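Local coordinates for probable fimbrial chaperone YadV (Escherichia coli K-12, PDB 5GHU), which probably acts as a periplasmic chaperone that helps pilin subunits fold in fimbrial assembly and could contribute to adhesion to surfaces, at residues T8-K13 with T116-F121. Sequence-based numbering, arbitrary orientation.
Sequences TRVIYK and TRIKLF
Edge strand 9-13 pairs in parallel with the inner strand 114-123 in the immunoglobulin-like, PapD-type N-terminal domain, joining V10, I11 and Y12 to L120 and F121. On its other flank, 114-123 is antiparallel to 86-95. The register sets V10 beside L120 and I11 beside F121. V10 N donates to K119 O at 2.8 Å, in the carbonyl plane. V10 O accepts from F121 N, almost in line with its C=O bond. Y12 N then donates to F121 O, and this bond is nearly straight at the hydrogen (176°).

On the face of V10 and L120, V10 also meets I118. V10 CG2 lies 3.8 Å from I118 CD1, and V10 CG1 lies 4.0 Å from L120 CD1. Y12 CB touches L120 CD2, while its hydroxyl bonds to Y74 N.

The opposite face carries R9, I11 and F121. Y160 also meets the F121 ring. I11 CD1 approaches F121 CD2 at 3.9 Å. In one of its two conformers, the R9 chain bends at chi2 (-121°) and chi3, bringing its guanidinium to the ring. There the two planes are 47° apart, and F121 CE2 sits over the guanidinium centre, 3.7 Å from R9 CZ. With an alanine in place of F121, the R9 guanidinium would probably lose the ring it lies against, and I11 CD1 and Y160 their aromatic neighbour. At T8, one water links T8 O to K119 N.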
loop_
_atom_site.group_PDB
_atom_site.type_symbol
_atom_site.label_atom_id
_atom_site.label_comp_id
_atom_site.label_asym_id
_atom_site.label_seq_id
_atom_site.Cartn_x
_atom_site.Cartn_y
_atom_site.Cartn_z
ATOM N N THR A 8 5.697 0.398 -7.006
ATOM C CA THR A 8 5.609 0.414 -5.564
ATOM C C THR A 8 4.305 -0.200 -5.075
ATOM O O THR A 8 4.123 -0.364 -3.865
ATOM C CB THR A 8 5.726 1.828 -4.991
ATOM O OG1 THR A 8 4.657 2.636 -5.503
ATOM C CG2 THR A 8 7.072 2.426 -5.337
ATOM N N ARG A 9 3.387 -0.544 -6.012
ATOM C CA ARG A 9 2.215 -1.334 -5.668
ATOM C C ARG A 9 1.773 -2.059 -6.923
ATOM O O ARG A 9 2.247 -1.733 -8.031
ATOM C CB ARG A 9 1.053 -0.480 -5.084
ATOM C CG ARG A 9 0.411 0.518 -6.134
ATOM C CD ARG A 9 0.485 2.042 -5.731
ATOM N NE ARG A 9 0.312 2.320 -4.301
ATOM C CZ ARG A 9 -0.759 2.715 -3.594
ATOM N NH1 ARG A 9 -0.454 2.891 -2.305
ATOM N NH2 ARG A 9 -2.010 3.044 -4.088
ATOM N N VAL A 10 0.896 -3.043 -6.749
ATOM C CA VAL A 10 0.353 -3.817 -7.893
ATOM C C VAL A 10 -1.167 -3.695 -7.847
ATOM O O VAL A 10 -1.771 -3.901 -6.797
ATOM C CB VAL A 10 0.733 -5.317 -7.786
ATOM C CG1 VAL A 10 0.221 -6.078 -9.043
ATOM C CG2 VAL A 10 2.220 -5.490 -7.629
ATOM N N ILE A 11 -1.806 -3.362 -8.981
ATOM C CA ILE A 11 -3.257 -3.373 -9.047
ATOM C C ILE A 11 -3.672 -4.644 -9.775
ATOM O O ILE A 11 -3.182 -4.910 -10.900
ATOM C CB ILE A 11 -3.804 -2.138 -9.806
ATOM C CG1 ILE A 11 -3.262 -0.837 -9.187
ATOM C CG2 ILE A 11 -5.323 -2.194 -9.867
ATOM C CD1 ILE A 11 -3.544 -0.635 -7.648
ATOM N N TYR A 12 -4.532 -5.437 -9.117
ATOM C CA TYR A 12 -5.030 -6.693 -9.712
ATOM C C TYR A 12 -6.529 -6.499 -9.957
ATOM O O TYR A 12 -7.309 -6.589 -9.031
ATOM C CB TYR A 12 -4.760 -7.892 -8.776
ATOM C CG TYR A 12 -4.946 -9.220 -9.490
ATOM C CD1 TYR A 12 -6.177 -9.596 -9.994
ATOM C CD2 TYR A 12 -3.902 -10.107 -9.575
ATOM C CE1 TYR A 12 -6.335 -10.812 -10.679
ATOM C CE2 TYR A 12 -4.043 -11.318 -10.221
ATOM C CZ TYR A 12 -5.269 -11.665 -10.760
ATOM O OH TYR A 12 -5.392 -12.879 -11.420
ATOM N N LYS A 13 -6.913 -6.204 -11.215
ATOM C CA LYS A 13 -8.337 -6.042 -11.535
ATOM C C LYS A 13 -8.953 -7.395 -11.666
ATOM O O LYS A 13 -8.348 -8.309 -12.208
ATOM C CB LYS A 13 -8.480 -5.186 -12.819
ATOM C CG LYS A 13 -7.936 -3.759 -12.578
ATOM C CD LYS A 13 -8.185 -2.916 -13.838
ATOM C CE LYS A 13 -7.556 -1.532 -13.568
ATOM N NZ LYS A 13 -7.802 -0.625 -14.787
ATOM N N THR A 116 11.666 -7.708 0.963
ATOM C CA THR A 116 10.961 -6.481 0.655
ATOM C C THR A 116 9.511 -6.844 0.341
ATOM O O THR A 116 9.235 -7.932 -0.121
ATOM C CB THR A 116 11.606 -5.737 -0.544
ATOM O OG1 THR A 116 12.854 -5.180 -0.114
ATOM C CG2 THR A 116 10.725 -4.601 -1.027
ATOM N N ARG A 117 8.584 -5.949 0.645
ATOM C CA ARG A 117 7.156 -6.204 0.401
ATOM C C ARG A 117 6.547 -4.959 -0.224
ATOM O O ARG A 117 6.882 -3.859 0.200
ATOM C CB ARG A 117 6.383 -6.495 1.695
ATOM C CG ARG A 117 6.845 -7.652 2.537
ATOM C CD ARG A 117 5.941 -7.801 3.758
ATOM N NE ARG A 117 5.561 -6.496 4.287
ATOM C CZ ARG A 117 4.646 -6.311 5.235
ATOM N NH1 ARG A 117 4.014 -7.354 5.757
ATOM N NH2 ARG A 117 4.356 -5.084 5.650
ATOM N N ILE A 118 5.617 -5.130 -1.169
ATOM C CA ILE A 118 4.766 -4.033 -1.662
ATOM C C ILE A 118 3.326 -4.476 -1.645
ATOM O O ILE A 118 3.034 -5.664 -1.588
ATOM C CB ILE A 118 5.095 -3.581 -3.116
ATOM C CG1 ILE A 118 4.866 -4.712 -4.119
ATOM C CG2 ILE A 118 6.498 -3.005 -3.208
ATOM C CD1 ILE A 118 5.112 -4.273 -5.567
ATOM N N LYS A 119 2.408 -3.519 -1.633
ATOM C CA LYS A 119 0.974 -3.847 -1.587
ATOM C C LYS A 119 0.444 -4.289 -2.940
ATOM O O LYS A 119 0.808 -3.732 -3.995
ATOM C CB LYS A 119 0.167 -2.630 -1.148
ATOM C CG LYS A 119 0.471 -2.236 0.299
ATOM C CD LYS A 119 -0.143 -0.815 0.556
ATOM C CE LYS A 119 0.311 -0.160 1.866
ATOM N NZ LYS A 119 -0.101 1.297 1.902
ATOM N N LEU A 120 -0.453 -5.264 -2.875
ATOM C CA LEU A 120 -1.263 -5.643 -4.051
ATOM C C LEU A 120 -2.717 -5.326 -3.715
ATOM O O LEU A 120 -3.240 -5.742 -2.679
ATOM C CB LEU A 120 -1.099 -7.128 -4.386
ATOM C CG LEU A 120 -1.997 -7.563 -5.565
ATOM C CD1 LEU A 120 -1.266 -8.668 -6.390
ATOM C CD2 LEU A 120 -3.342 -8.087 -5.075
ATOM N N PHE A 121 -3.380 -4.543 -4.559
ATOM C CA PHE A 121 -4.790 -4.244 -4.325
ATOM C C PHE A 121 -5.608 -5.027 -5.303
ATOM O O PHE A 121 -5.475 -4.812 -6.537
ATOM C CB PHE A 121 -5.085 -2.728 -4.492
ATOM C CG PHE A 121 -4.336 -1.867 -3.509
ATOM C CD1 PHE A 121 -4.835 -1.681 -2.258
ATOM C CD2 PHE A 121 -3.120 -1.251 -3.847
ATOM C CE1 PHE A 121 -4.160 -0.864 -1.320
ATOM C CE2 PHE A 121 -2.399 -0.469 -2.870
ATOM C CZ PHE A 121 -2.935 -0.265 -1.631
HETATM O O HOH W 1 3.043 -0.774 -1.496
#